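PDB 3VTX: MamA from Candidatus Magnetobacterium bavaricum, which belongs to the tetratricopeptide-repeat (TPR) proteins, all-helical solenoids that commonly serve as scaffolds for protein-protein interactions. Local coordinates for residues Leu45-Met50 with Tyr76-Ser81; Gly53-Ala58 with Phe84-Lys89; Val116-Gly121 with Ile147-Glu152; Glu131-Ile136 with Ile141-Ser146. All blocks are in the same frame, centred on the assembly; numbering follows the deposited sequence. Where two conformers were deposited one is given.

Contact 1: Leu45-Met50 with Tyr76-Ser81; sequences LGKTYM and YYILGS
K47 and I78 mark the nearest approach of the two backbones, their CA atoms lying 8.0 Å apart where residues 45-50 of helix 39-51 face residues 76-81 of helix 73-85, next-but-one helices packed side by side as in a TPR solenoid. At this spacing side chains alone make the contact, and no hydrogen bond crosses it. I78 supplies both prongs. Its CG1 branch, anti to the carbonyl carbon (chi1 -60°), sends CD1 against the aliphatic part of K47, while CG2 turns to M50. The lysine runs extended and crosses the isoleucine at about a right angle, so I78 CD1 rests on two points of one methylene chain: K47 CG at 3.9 Å and K47 CE at 3.8 Å. Beyond this methylene chain the ammonium group NZ forms a salt bridge with E74, one turn before I78 in helix 73-85. M50 meets the other prong with its CG, 3.7 Å from I78 CG2; the chain then folds back at chi2 and chi3, bringing CE near the same methyl. Within helix 73-85, the carbonyl oxygen of Y77 is gripped twice, by S81 N at 2.8 Å and by S81 OG at 2.9 Å, from opposite faces of its plane. The same serine oxygen also lies above one face of the Y77 ring, offset toward its rim. Helix 55-68 packs against both sides of the contact, through A58 at M50 and L62 at I78. Helix 21-34 packs against L45, T48 and Y49, while helix 107-119 meets Y77 and S81.

Contact 2: Gly53-Ala58 with Phe84-Lys89; sequences GLPNDA and FMIDEK
The 3.0 Å bond from A58 N to L54 O closes the first turn of helix 55-68, the turn that presents P55 to M85 and I86. L54 holds the N-cap position, and the proline ring just after it meets the C-terminal end of helix 73-85. P55 CG is the main point of touch: M85 CB lies 3.8 Å away from it and I86 CG2 3.9 Å. The two partners approach differently. M85 crosses the ring at about a right angle, its extended chain also bringing SD within 4.0 Å of P55 CB, whereas I86 slides past the proline in the opposite direction. I86 carries its CG1 in the crowded position between N and carbonyl carbon (chi1 70°), leaving CG2 to face P55 and to reach the backbone at N56 N, 3.9 Å off. The amide of N56 turns away from this patch and makes a weak bond from ND2 to D57 OD2. Each segment holds the C-prime residue of a Schellman motif, of positive phi: G53 (77°) after helix 39-51 and D87 (68°) after helix 73-85. D87 follows G53 by 34 residues, the length of a TPR unit, and the packing of equivalent inter-helix turns side by side reflects the periodicity of the TPR solenoid.

Contact 3: Val116-Gly121 with Ile147-Glu152; sequences VYDSMG and IGLAYE
D118 extends its side chain across to L149 and A150 in a contact between helix 107-119 and helix 141-153, next-but-one neighbours in the TPR solenoid. The CA atoms of D118 and A150 are 6.4 Å apart. CB of D118 points toward the other helix, and CG, anti to the backbone N (chi1 -157°), lies 4.1 Å from A150 CB. There the carboxylate forks. OD1 nestles against the alanine, 3.4 Å from A150 CB and 3.5 Å from A150 CA, and it finds its polar partner in ND1 of H123, at the start of helix 123-136. OD2 goes to the leucine instead, with L149 CD2 at 3.8 Å. No hydrogen bond joins the carboxylate to residues 147-152; it meets them by van der Waals contact, while its bond to H123 ties the end of helix 107-119 to the start of the next one. I127 of helix 123-136 also packs on A150. Just beyond D118 the helix closes with a Schellman motif, G121 N binding D118 O. In the same final turn S119 OG donates a short 2.6 Å bond to V116 O and is also hydrogen-bonded with K89 NZ.

Contact 4: Glu131-Ile136 with Ile141-Ser146; sequences EKTISI and IRAYQS
I134 places CG1 anti to its carbonyl carbon (chi1 -73°) and runs on extended to CD1, while Y144, with the same choice at its first torsion, swings its ring beneath that methyl. CD1 of I134 consequently sits 3.5 Å from the centroid of the Y144 ring, only 8° off the ring normal, in a CH-pi contact centred on the face. The second branch, anti to the backbone N, drops toward the phenol end, where I134 CG2 packs tightly at 3.2 Å from Y144 OH. That hydroxyl is hydrogen-bonded to P138 O in the short connection between the helices. The arrangement is the antiparallel packing of consecutive helices where one TPR meets the next: the axes of segments 131-136 and 141-146 approach to 9.3 Å, with their directions 157° apart. The nearest CA atoms, of I134 and A143, are 6.6 Å apart, and A143 CB touches I134 CG1 at 3.6 Å. On the flank T133 CG2 reaches A143 CB at 4.2 Å, the threonine's OG1 being engaged with A129 O of its own helix. The Y144 ring is met at its edge, in plane, by I141 O, and its side chain also touches K166 and A167 of helix 157-169.

In the fold
From the N terminus, contact 1 closes the first loop, joining helix 39-51 to helix 73-85 across helix 55-68. Contact 2, which joins the start of helix 55-68 to the end of helix 73-85, opens before that loop is closed, so the two cross; M50 CE lies 3.4 Å from M85 CE. Contact 3 follows in series, tying helix 107-119 to helix 141-153, and contact 4 is nested inside its loop as the antiparallel pair of consecutive helices 123-136 and 141-153. They share helix 141-153 and meet where I147 packs on I134. Contacts 2 and 3 are bridged by F84 against V116 and K89 against S119, linking the two pairs along the solenoid.

Contact 1: Leu45-Met50 with Tyr76-Ser81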
loop_
_atom_site.group_PDB
_atom_site.type_symbol
_atom_site.label_atom_id
_atom_site.label_comp_id
_atom_site.label_asym_id
_atom_site.label_seq_id
_atom_site.Cartn_x
_atom_site.Cartn_y
_atom_site.Cartn_z
ATOM N N LEU A 45 -8.354 -3.941 13.408
ATOM C CA LEU A 45 -8.741 -2.539 13.780
ATOM C C LEU A 45 -7.990 -1.555 12.881
ATOM O O LEU A 45 -8.539 -0.590 12.373
ATOM C CB LEU A 45 -8.529 -2.273 15.249
ATOM C CG LEU A 45 -8.845 -0.901 15.806
ATOM C CD1 LEU A 45 -10.318 -0.587 15.461
ATOM C CD2 LEU A 45 -8.514 -0.810 17.253
ATOM N N GLY A 46 -6.708 -1.810 12.670
ATOM C CA GLY A 46 -5.918 -0.985 11.733
ATOM C C GLY A 46 -6.561 -0.954 10.361
ATOM O O GLY A 46 -6.710 0.099 9.754
ATOM N N LYS A 47 -6.906 -2.130 9.829
ATOM C CA LYS A 47 -7.500 -2.185 8.496
ATOM C C LYS A 47 -8.850 -1.446 8.398
ATOM O O LYS A 47 -9.166 -0.877 7.331
ATOM C CB LYS A 47 -7.678 -3.614 8.069
ATOM C CG LYS A 47 -6.454 -4.365 7.731
ATOM C CD LYS A 47 -6.766 -5.800 7.392
ATOM C CE LYS A 47 -5.507 -6.502 6.880
ATOM N NZ LYS A 47 -5.747 -7.998 6.622
ATOM N N THR A 48 -9.633 -1.508 9.478
ATOM C CA THR A 48 -10.925 -0.841 9.542
ATOM C C THR A 48 -10.728 0.680 9.463
ATOM O O THR A 48 -11.444 1.329 8.729
ATOM C CB THR A 48 -11.725 -1.221 10.730
ATOM O OG1 THR A 48 -11.857 -2.660 10.784
ATOM C CG2 THR A 48 -13.116 -0.559 10.735
ATOM N N TYR A 49 -9.759 1.209 10.204
ATOM C CA TYR A 49 -9.493 2.605 10.124
ATOM C C TYR A 49 -8.984 2.970 8.727
ATOM O O TYR A 49 -9.258 4.039 8.230
ATOM C CB TYR A 49 -8.529 3.045 11.253
ATOM C CG TYR A 49 -9.194 3.331 12.591
ATOM C CD1 TYR A 49 -10.169 4.341 12.707
ATOM C CD2 TYR A 49 -8.809 2.647 13.739
ATOM C CE1 TYR A 49 -10.692 4.710 13.913
ATOM C CE2 TYR A 49 -9.398 2.955 14.975
ATOM C CZ TYR A 49 -10.349 3.972 15.042
ATOM O OH TYR A 49 -10.868 4.286 16.264
ATOM N N MET A 50 -8.219 2.103 8.065
ATOM C CA MET A 50 -7.762 2.416 6.693
ATOM C C MET A 50 -8.960 2.453 5.752
ATOM O O MET A 50 -8.987 3.323 4.886
ATOM C CB MET A 50 -6.728 1.404 6.202
ATOM C CG MET A 50 -5.416 1.425 6.963
ATOM S SD MET A 50 -4.517 2.968 6.937
ATOM C CE MET A 50 -3.856 2.925 5.190
ATOM N N TYR A 76 3.380 -4.424 7.700
ATOM C CA TYR A 76 4.368 -3.448 7.343
ATOM C C TYR A 76 3.947 -2.618 6.118
ATOM O O TYR A 76 4.222 -1.404 6.088
ATOM C CB TYR A 76 5.746 -4.086 7.208
ATOM C CG TYR A 76 6.446 -4.348 8.520
ATOM C CD1 TYR A 76 6.865 -3.300 9.314
ATOM C CD2 TYR A 76 6.728 -5.667 8.949
ATOM C CE1 TYR A 76 7.513 -3.547 10.518
ATOM C CE2 TYR A 76 7.393 -5.902 10.138
ATOM C CZ TYR A 76 7.789 -4.868 10.894
ATOM O OH TYR A 76 8.501 -5.083 12.087
ATOM N N TYR A 77 3.360 -3.269 5.120
ATOM C CA TYR A 77 2.917 -2.578 3.933
ATOM C C TYR A 77 1.861 -1.551 4.333
ATOM O O TYR A 77 1.857 -0.438 3.819
ATOM C CB TYR A 77 2.351 -3.587 2.896
ATOM C CG TYR A 77 1.632 -2.885 1.735
ATOM C CD1 TYR A 77 2.347 -2.114 0.771
ATOM C CD2 TYR A 77 0.244 -2.926 1.638
ATOM C CE1 TYR A 77 1.664 -1.507 -0.232
ATOM C CE2 TYR A 77 -0.459 -2.262 0.599
ATOM C CZ TYR A 77 0.297 -1.552 -0.294
ATOM O OH TYR A 77 -0.311 -0.862 -1.328
ATOM N N ILE A 78 0.902 -1.952 5.156
ATOM C CA ILE A 78 -0.195 -1.069 5.522
ATOM C C ILE A 78 0.346 0.042 6.382
ATOM O O ILE A 78 0.022 1.193 6.151
ATOM C CB ILE A 78 -1.355 -1.791 6.201
ATOM C CG1 ILE A 78 -1.946 -2.882 5.274
ATOM C CG2 ILE A 78 -2.391 -0.725 6.656
ATOM C CD1 ILE A 78 -2.969 -3.880 5.960
ATOM N N LEU A 79 1.239 -0.281 7.304
ATOM C CA LEU A 79 1.872 0.709 8.167
ATOM C C LEU A 79 2.662 1.684 7.331
ATOM O O LEU A 79 2.589 2.876 7.503
ATOM C CB LEU A 79 2.821 0.034 9.164
ATOM C CG LEU A 79 3.655 0.968 10.106
ATOM C CD1 LEU A 79 2.727 1.954 10.850
ATOM C CD2 LEU A 79 4.536 0.135 11.127
ATOM N N GLY A 80 3.440 1.169 6.402
ATOM C CA GLY A 80 4.222 2.118 5.570
ATOM C C GLY A 80 3.376 2.960 4.630
ATOM O O GLY A 80 3.612 4.156 4.481
ATOM N N SER A 81 2.375 2.349 4.030
ATOM C CA SER A 81 1.368 3.090 3.227
ATOM C C SER A 81 0.686 4.204 4.026
ATOM O O SER A 81 0.530 5.341 3.557
ATOM C CB SER A 81 0.333 2.135 2.600
ATOM O OG SER A 81 0.896 1.245 1.666
#

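Contact 2: Gly53-Ala58 with Phe84-Lys89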
loop_
_atom_site.group_PDB
_atom_site.type_symbol
_atom_site.label_atom_id
_atom_site.label_comp_id
_atom_site.label_asym_id
_atom_site.label_seq_id
_atom_site.Cartn_x
_atom_site.Cartn_y
_atom_site.Cartn_z
ATOM N N GLY A 53 -10.484 5.843 5.797
ATOM C CA GLY A 53 -9.594 6.877 5.440
ATOM C C GLY A 53 -8.993 7.610 6.624
ATOM O O GLY A 53 -8.744 8.760 6.559
ATOM N N LEU A 54 -8.751 6.894 7.704
ATOM C CA LEU A 54 -8.033 7.424 8.886
ATOM C C LEU A 54 -6.751 6.689 9.197
ATOM O O LEU A 54 -6.597 5.988 10.204
ATOM C CB LEU A 54 -8.998 7.361 10.059
ATOM C CG LEU A 54 -10.227 8.230 10.015
ATOM C CD1 LEU A 54 -11.058 8.002 11.369
ATOM C CD2 LEU A 54 -9.858 9.704 9.895
ATOM N N PRO A 55 -5.748 6.831 8.325
ATOM C CA PRO A 55 -4.473 6.294 8.600
ATOM C C PRO A 55 -3.883 6.725 9.928
ATOM O O PRO A 55 -3.123 5.921 10.541
ATOM C CB PRO A 55 -3.644 6.783 7.408
ATOM C CG PRO A 55 -4.318 7.992 6.934
ATOM C CD PRO A 55 -5.758 7.674 7.117
ATOM N N ASN A 56 -4.152 7.942 10.405
ATOM C CA ASN A 56 -3.546 8.296 11.704
ATOM C C ASN A 56 -3.976 7.360 12.863
ATOM O O ASN A 56 -3.154 6.933 13.670
ATOM C CB ASN A 56 -3.814 9.713 12.050
ATOM C CG ASN A 56 -5.071 9.911 12.869
ATOM O OD1 ASN A 56 -5.015 9.978 14.123
ATOM N ND2 ASN A 56 -6.272 9.938 12.181
ATOM N N ASP A 57 -5.241 6.986 12.870
ATOM C CA ASP A 57 -5.789 6.015 13.838
ATOM C C ASP A 57 -5.318 4.604 13.548
ATOM O O ASP A 57 -5.037 3.826 14.445
ATOM C CB ASP A 57 -7.327 6.158 13.849
ATOM C CG ASP A 57 -7.798 7.351 14.654
ATOM O OD1 ASP A 57 -7.543 7.387 15.868
ATOM O OD2 ASP A 57 -8.376 8.263 14.061
ATOM N N ALA A 58 -5.248 4.235 12.259
ATOM C CA ALA A 58 -4.760 2.942 11.916
ATOM C C ALA A 58 -3.362 2.707 12.460
ATOM O O ALA A 58 -3.074 1.631 13.007
ATOM C CB ALA A 58 -4.831 2.717 10.364
ATOM N N PHE A 84 2.997 7.117 4.701
ATOM C CA PHE A 84 3.087 8.021 3.533
ATOM C C PHE A 84 1.857 8.942 3.520
ATOM O O PHE A 84 1.972 10.132 3.261
ATOM C CB PHE A 84 3.169 7.220 2.280
ATOM C CG PHE A 84 3.349 7.988 0.989
ATOM C CD1 PHE A 84 4.200 9.082 0.890
ATOM C CD2 PHE A 84 2.766 7.478 -0.183
ATOM C CE1 PHE A 84 4.392 9.676 -0.319
ATOM C CE2 PHE A 84 2.968 8.131 -1.392
ATOM C CZ PHE A 84 3.779 9.192 -1.436
ATOM N N MET A 85 0.678 8.408 3.848
ATOM C CA MET A 85 -0.546 9.232 3.859
ATOM C C MET A 85 -0.479 10.362 4.868
ATOM O O MET A 85 -1.120 11.408 4.659
ATOM C CB MET A 85 -1.801 8.377 4.117
ATOM C CG MET A 85 -2.096 7.405 3.000
ATOM S SD MET A 85 -3.472 6.378 3.438
ATOM C CE MET A 85 -3.147 4.876 2.507
ATOM N N ILE A 86 0.212 10.188 5.952
ATOM C CA ILE A 86 0.285 11.177 7.013
ATOM C C ILE A 86 1.597 11.996 6.964
ATOM O O ILE A 86 1.916 12.716 7.914
ATOM C CB ILE A 86 0.070 10.581 8.394
ATOM C CG1 ILE A 86 1.219 9.705 8.853
ATOM C CG2 ILE A 86 -1.349 9.900 8.502
ATOM C CD1 ILE A 86 1.349 9.658 10.427
ATOM N N ASP A 87 2.301 11.872 5.826
ATOM C CA ASP A 87 3.499 12.700 5.558
ATOM C C ASP A 87 4.658 12.360 6.474
ATOM O O ASP A 87 5.392 13.270 6.952
ATOM C CB ASP A 87 3.136 14.187 5.715
ATOM C CG ASP A 87 3.993 15.054 4.873
ATOM O OD1 ASP A 87 4.421 14.533 3.826
ATOM O OD2 ASP A 87 4.224 16.234 5.247
ATOM N N GLU A 88 4.806 11.087 6.789
ATOM C CA GLU A 88 5.925 10.583 7.612
ATOM C C GLU A 88 6.707 9.666 6.662
ATOM O O GLU A 88 6.606 8.480 6.711
ATOM C CB GLU A 88 5.466 9.870 8.869
ATOM C CG GLU A 88 4.853 10.805 9.905
ATOM C CD GLU A 88 5.866 11.821 10.436
ATOM O OE1 GLU A 88 7.079 11.481 10.476
ATOM O OE2 GLU A 88 5.464 12.988 10.742
ATOM N N LYS A 89 7.565 10.266 5.828
ATOM C CA LYS A 89 8.114 9.536 4.648
ATOM C C LYS A 89 9.217 8.611 5.032
ATOM O O LYS A 89 9.276 7.517 4.503
ATOM C CB LYS A 89 8.584 10.542 3.610
ATOM C CG LYS A 89 7.462 11.204 2.901
ATOM C CD LYS A 89 7.944 12.170 1.910
ATOM C CE LYS A 89 6.819 12.926 1.280
ATOM N NZ LYS A 89 7.357 13.776 0.152
#

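Contact 3: Val116-Gly121 with Ile147-Glu152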
loop_
_atom_site.group_PDB
_atom_site.type_symbol
_atom_site.label_atom_id
_atom_site.label_comp_id
_atom_site.label_asym_id
_atom_site.label_seq_id
_atom_site.Cartn_x
_atom_site.Cartn_y
_atom_site.Cartn_z
ATOM N N VAL A 116 6.947 6.852 -2.766
ATOM C CA VAL A 116 7.495 7.608 -1.641
ATOM C C VAL A 116 8.864 8.253 -2.061
ATOM O O VAL A 116 9.035 9.498 -1.897
ATOM C CB VAL A 116 7.645 6.773 -0.394
ATOM C CG1 VAL A 116 8.255 7.631 0.779
ATOM C CG2 VAL A 116 6.344 6.221 0.082
ATOM N N TYR A 117 9.766 7.480 -2.619
ATOM C CA TYR A 117 11.075 7.996 -3.059
ATOM C C TYR A 117 10.935 9.094 -4.078
ATOM O O TYR A 117 11.519 10.158 -3.944
ATOM C CB TYR A 117 11.900 6.914 -3.642
ATOM C CG TYR A 117 12.629 6.040 -2.621
ATOM C CD1 TYR A 117 13.340 6.568 -1.526
ATOM C CD2 TYR A 117 12.703 4.671 -2.858
ATOM C CE1 TYR A 117 14.022 5.708 -0.658
ATOM C CE2 TYR A 117 13.394 3.834 -1.973
ATOM C CZ TYR A 117 14.039 4.370 -0.919
ATOM O OH TYR A 117 14.721 3.487 -0.104
ATOM N N ASP A 118 10.015 8.932 -5.013
ATOM C CA ASP A 118 9.914 9.954 -6.040
ATOM C C ASP A 118 9.390 11.260 -5.420
ATOM O O ASP A 118 9.810 12.354 -5.853
ATOM C CB ASP A 118 9.024 9.551 -7.186
ATOM C CG ASP A 118 9.344 10.349 -8.509
ATOM O OD1 ASP A 118 10.523 10.424 -8.863
ATOM O OD2 ASP A 118 8.353 10.922 -9.074
ATOM N N SER A 119 8.514 11.132 -4.440
ATOM C CA SER A 119 7.954 12.297 -3.766
ATOM C C SER A 119 8.988 13.083 -3.034
ATOM O O SER A 119 8.732 14.259 -2.741
ATOM C CB SER A 119 6.809 11.998 -2.824
ATOM O OG SER A 119 7.283 11.430 -1.608
ATOM N N MET A 120 10.061 12.436 -2.682
ATOM C CA MET A 120 11.202 13.032 -1.978
ATOM C C MET A 120 12.282 13.542 -2.907
ATOM O O MET A 120 13.274 14.120 -2.425
ATOM C CB MET A 120 11.794 11.979 -1.052
ATOM C CG MET A 120 10.858 11.615 0.052
ATOM S SD MET A 120 11.481 10.072 0.858
ATOM C CE MET A 120 13.069 10.604 1.542
ATOM N N GLY A 121 12.135 13.329 -4.213
ATOM C CA GLY A 121 13.180 13.648 -5.130
ATOM C C GLY A 121 14.257 12.611 -5.321
ATOM O O GLY A 121 15.284 12.860 -5.982
ATOM N N ILE A 147 7.842 5.591 -13.902
ATOM C CA ILE A 147 9.231 5.652 -14.359
ATOM C C ILE A 147 9.488 6.874 -15.218
ATOM O O ILE A 147 10.447 7.611 -14.992
ATOM C CB ILE A 147 9.746 4.370 -15.019
ATOM C CG1 ILE A 147 9.732 3.238 -13.978
ATOM C CG2 ILE A 147 11.149 4.652 -15.660
ATOM C CD1 ILE A 147 9.970 1.851 -14.655
ATOM N N GLY A 148 8.600 7.119 -16.131
ATOM C CA GLY A 148 8.688 8.307 -17.006
ATOM C C GLY A 148 8.771 9.582 -16.177
ATOM O O GLY A 148 9.603 10.485 -16.452
ATOM N N LEU A 149 7.922 9.661 -15.132
ATOM C CA LEU A 149 7.882 10.902 -14.333
ATOM C C LEU A 149 9.222 11.066 -13.577
ATOM O O LEU A 149 9.758 12.178 -13.431
ATOM C CB LEU A 149 6.745 10.887 -13.390
ATOM C CG LEU A 149 6.602 12.107 -12.420
ATOM C CD1 LEU A 149 6.242 13.327 -13.284
ATOM C CD2 LEU A 149 5.528 11.888 -11.376
ATOM N N ALA A 150 9.738 9.968 -13.064
ATOM C CA ALA A 150 11.047 9.999 -12.348
ATOM C C ALA A 150 12.155 10.463 -13.258
ATOM O O ALA A 150 13.015 11.265 -12.825
ATOM C CB ALA A 150 11.377 8.654 -11.689
ATOM N N TYR A 151 12.188 9.990 -14.499
ATOM C CA TYR A 151 13.172 10.485 -15.466
ATOM C C TYR A 151 13.000 11.966 -15.776
ATOM O O TYR A 151 13.993 12.669 -15.860
ATOM C CB TYR A 151 13.166 9.666 -16.776
ATOM C CG TYR A 151 13.977 8.447 -16.634
ATOM C CD1 TYR A 151 15.370 8.504 -16.492
ATOM C CD2 TYR A 151 13.389 7.172 -16.738
ATOM C CE1 TYR A 151 16.089 7.332 -16.353
ATOM C CE2 TYR A 151 14.118 6.003 -16.599
ATOM C CZ TYR A 151 15.475 6.088 -16.450
ATOM O OH TYR A 151 16.224 4.951 -16.252
ATOM N N GLU A 152 11.757 12.456 -15.911
ATOM C CA GLU A 152 11.537 13.893 -16.022
ATOM C C GLU A 152 12.101 14.626 -14.791
ATOM O O GLU A 152 12.672 15.723 -14.933
ATOM C CB GLU A 152 10.045 14.194 -16.275
ATOM C CG GLU A 152 9.625 15.598 -15.824
ATOM C CD GLU A 152 9.860 16.743 -16.836
ATOM O OE1 GLU A 152 10.589 16.462 -17.793
ATOM O OE2 GLU A 152 9.286 17.913 -16.590
#

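Contact 4: Glu131-Ile136 with Ile141-Ser146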
loop_
_atom_site.group_PDB
_atom_site.type_symbol
_atom_site.label_atom_id
_atom_site.label_comp_id
_atom_site.label_asym_id
_atom_site.label_seq_id
_atom_site.Cartn_x
_atom_site.Cartn_y
_atom_site.Cartn_z
ATOM N N GLU A 131 11.089 -0.510 -11.394
ATOM C CA GLU A 131 11.640 -1.548 -12.251
ATOM C C GLU A 131 11.325 -2.905 -11.616
ATOM O O GLU A 131 10.881 -3.838 -12.325
ATOM C CB GLU A 131 13.139 -1.335 -12.435
ATOM C CG GLU A 131 13.414 -0.233 -13.446
ATOM C CD GLU A 131 14.852 0.065 -13.662
ATOM O OE1 GLU A 131 15.682 -0.262 -12.776
ATOM O OE2 GLU A 131 15.170 0.631 -14.743
ATOM N N LYS A 132 11.473 -2.977 -10.303
ATOM C CA LYS A 132 11.180 -4.239 -9.595
ATOM C C LYS A 132 9.731 -4.515 -9.708
ATOM O O LYS A 132 9.361 -5.650 -9.905
ATOM C CB LYS A 132 11.592 -4.181 -8.140
ATOM C CG LYS A 132 11.591 -5.462 -7.406
ATOM C CD LYS A 132 12.726 -6.420 -7.844
ATOM C CE LYS A 132 12.545 -7.780 -7.092
ATOM N NZ LYS A 132 13.345 -8.889 -7.731
ATOM N N THR A 133 8.852 -3.474 -9.581
ATOM C CA THR A 133 7.431 -3.618 -9.735
ATOM C C THR A 133 7.067 -4.215 -11.075
ATOM O O THR A 133 6.254 -5.115 -11.150
ATOM C CB THR A 133 6.646 -2.277 -9.549
ATOM O OG1 THR A 133 6.962 -1.711 -8.241
ATOM C CG2 THR A 133 5.153 -2.432 -9.727
ATOM N N ILE A 134 7.657 -3.695 -12.130
ATOM C CA ILE A 134 7.391 -4.167 -13.468
ATOM C C ILE A 134 7.976 -5.604 -13.679
ATOM O O ILE A 134 7.407 -6.366 -14.450
ATOM C CB ILE A 134 7.999 -3.227 -14.509
ATOM C CG1 ILE A 134 7.110 -1.962 -14.515
ATOM C CG2 ILE A 134 8.080 -3.915 -15.895
ATOM C CD1 ILE A 134 7.755 -0.791 -15.331
ATOM N N SER A 135 9.057 -5.932 -13.027
ATOM C CA SER A 135 9.620 -7.314 -13.142
ATOM C C SER A 135 8.631 -8.330 -12.598
ATOM O O SER A 135 8.576 -9.496 -13.079
ATOM C CB SER A 135 10.996 -7.420 -12.503
ATOM O OG SER A 135 10.929 -7.357 -11.083
ATOM N N ILE A 136 7.833 -7.945 -11.611
ATOM C CA ILE A 136 6.831 -8.818 -11.010
ATOM C C ILE A 136 5.536 -8.755 -11.763
ATOM O O ILE A 136 4.876 -9.774 -11.930
ATOM C CB ILE A 136 6.607 -8.451 -9.476
ATOM C CG1 ILE A 136 7.937 -8.477 -8.722
ATOM C CG2 ILE A 136 5.629 -9.375 -8.798
ATOM C CD1 ILE A 136 7.897 -7.565 -7.430
ATOM N N ILE A 141 0.471 -0.803 -15.966
ATOM C CA ILE A 141 0.734 0.346 -16.861
ATOM C C ILE A 141 1.290 1.557 -16.081
ATOM O O ILE A 141 2.242 2.216 -16.532
ATOM C CB ILE A 141 -0.538 0.725 -17.646
ATOM C CG1 ILE A 141 -0.895 -0.411 -18.675
ATOM C CG2 ILE A 141 -0.352 2.032 -18.534
ATOM C CD1 ILE A 141 -2.284 -0.464 -18.902
ATOM N N ARG A 142 0.735 1.847 -14.932
ATOM C CA ARG A 142 1.147 3.041 -14.235
ATOM C C ARG A 142 2.601 3.001 -13.807
ATOM O O ARG A 142 3.201 4.037 -13.684
ATOM C CB ARG A 142 0.243 3.346 -13.021
ATOM C CG ARG A 142 0.318 4.843 -12.693
ATOM C CD ARG A 142 -0.627 5.213 -11.594
ATOM N NE ARG A 142 -0.725 6.623 -11.327
ATOM C CZ ARG A 142 -0.104 7.297 -10.369
ATOM N NH1 ARG A 142 -0.302 8.598 -10.214
ATOM N NH2 ARG A 142 0.765 6.708 -9.595
ATOM N N ALA A 143 3.198 1.844 -13.577
ATOM C CA ALA A 143 4.586 1.786 -13.237
ATOM C C ALA A 143 5.461 2.345 -14.331
ATOM O O ALA A 143 6.489 3.008 -14.060
ATOM C CB ALA A 143 4.989 0.375 -12.845
ATOM N N TYR A 144 5.120 2.030 -15.560
ATOM C CA TYR A 144 5.867 2.680 -16.719
ATOM C C TYR A 144 5.679 4.182 -16.740
ATOM O O TYR A 144 6.655 4.938 -16.899
ATOM C CB TYR A 144 5.377 2.154 -18.044
ATOM C CG TYR A 144 5.609 0.654 -18.148
ATOM C CD1 TYR A 144 6.742 0.162 -18.737
ATOM C CD2 TYR A 144 4.667 -0.242 -17.677
ATOM C CE1 TYR A 144 6.948 -1.248 -18.780
ATOM C CE2 TYR A 144 4.853 -1.625 -17.788
ATOM C CZ TYR A 144 5.964 -2.102 -18.305
ATOM O OH TYR A 144 6.117 -3.480 -18.406
ATOM N N GLN A 145 4.456 4.669 -16.448
ATOM C CA GLN A 145 4.231 6.105 -16.390
ATOM C C GLN A 145 5.092 6.721 -15.267
ATOM O O GLN A 145 5.691 7.760 -15.449
ATOM C CB GLN A 145 2.740 6.408 -16.175
ATOM C CG GLN A 145 1.829 5.962 -17.259
ATOM C CD GLN A 145 0.364 6.144 -16.828
ATOM O OE1 GLN A 145 -0.058 7.311 -16.598
ATOM N NE2 GLN A 145 -0.355 5.057 -16.517
ATOM N N SER A 146 5.066 6.085 -14.120
ATOM C CA SER A 146 5.804 6.554 -12.914
ATOM C C SER A 146 7.307 6.600 -13.178
ATOM O O SER A 146 7.995 7.579 -12.756
ATOM C CB SER A 146 5.476 5.719 -11.679
ATOM O OG SER A 146 4.131 5.893 -11.315
#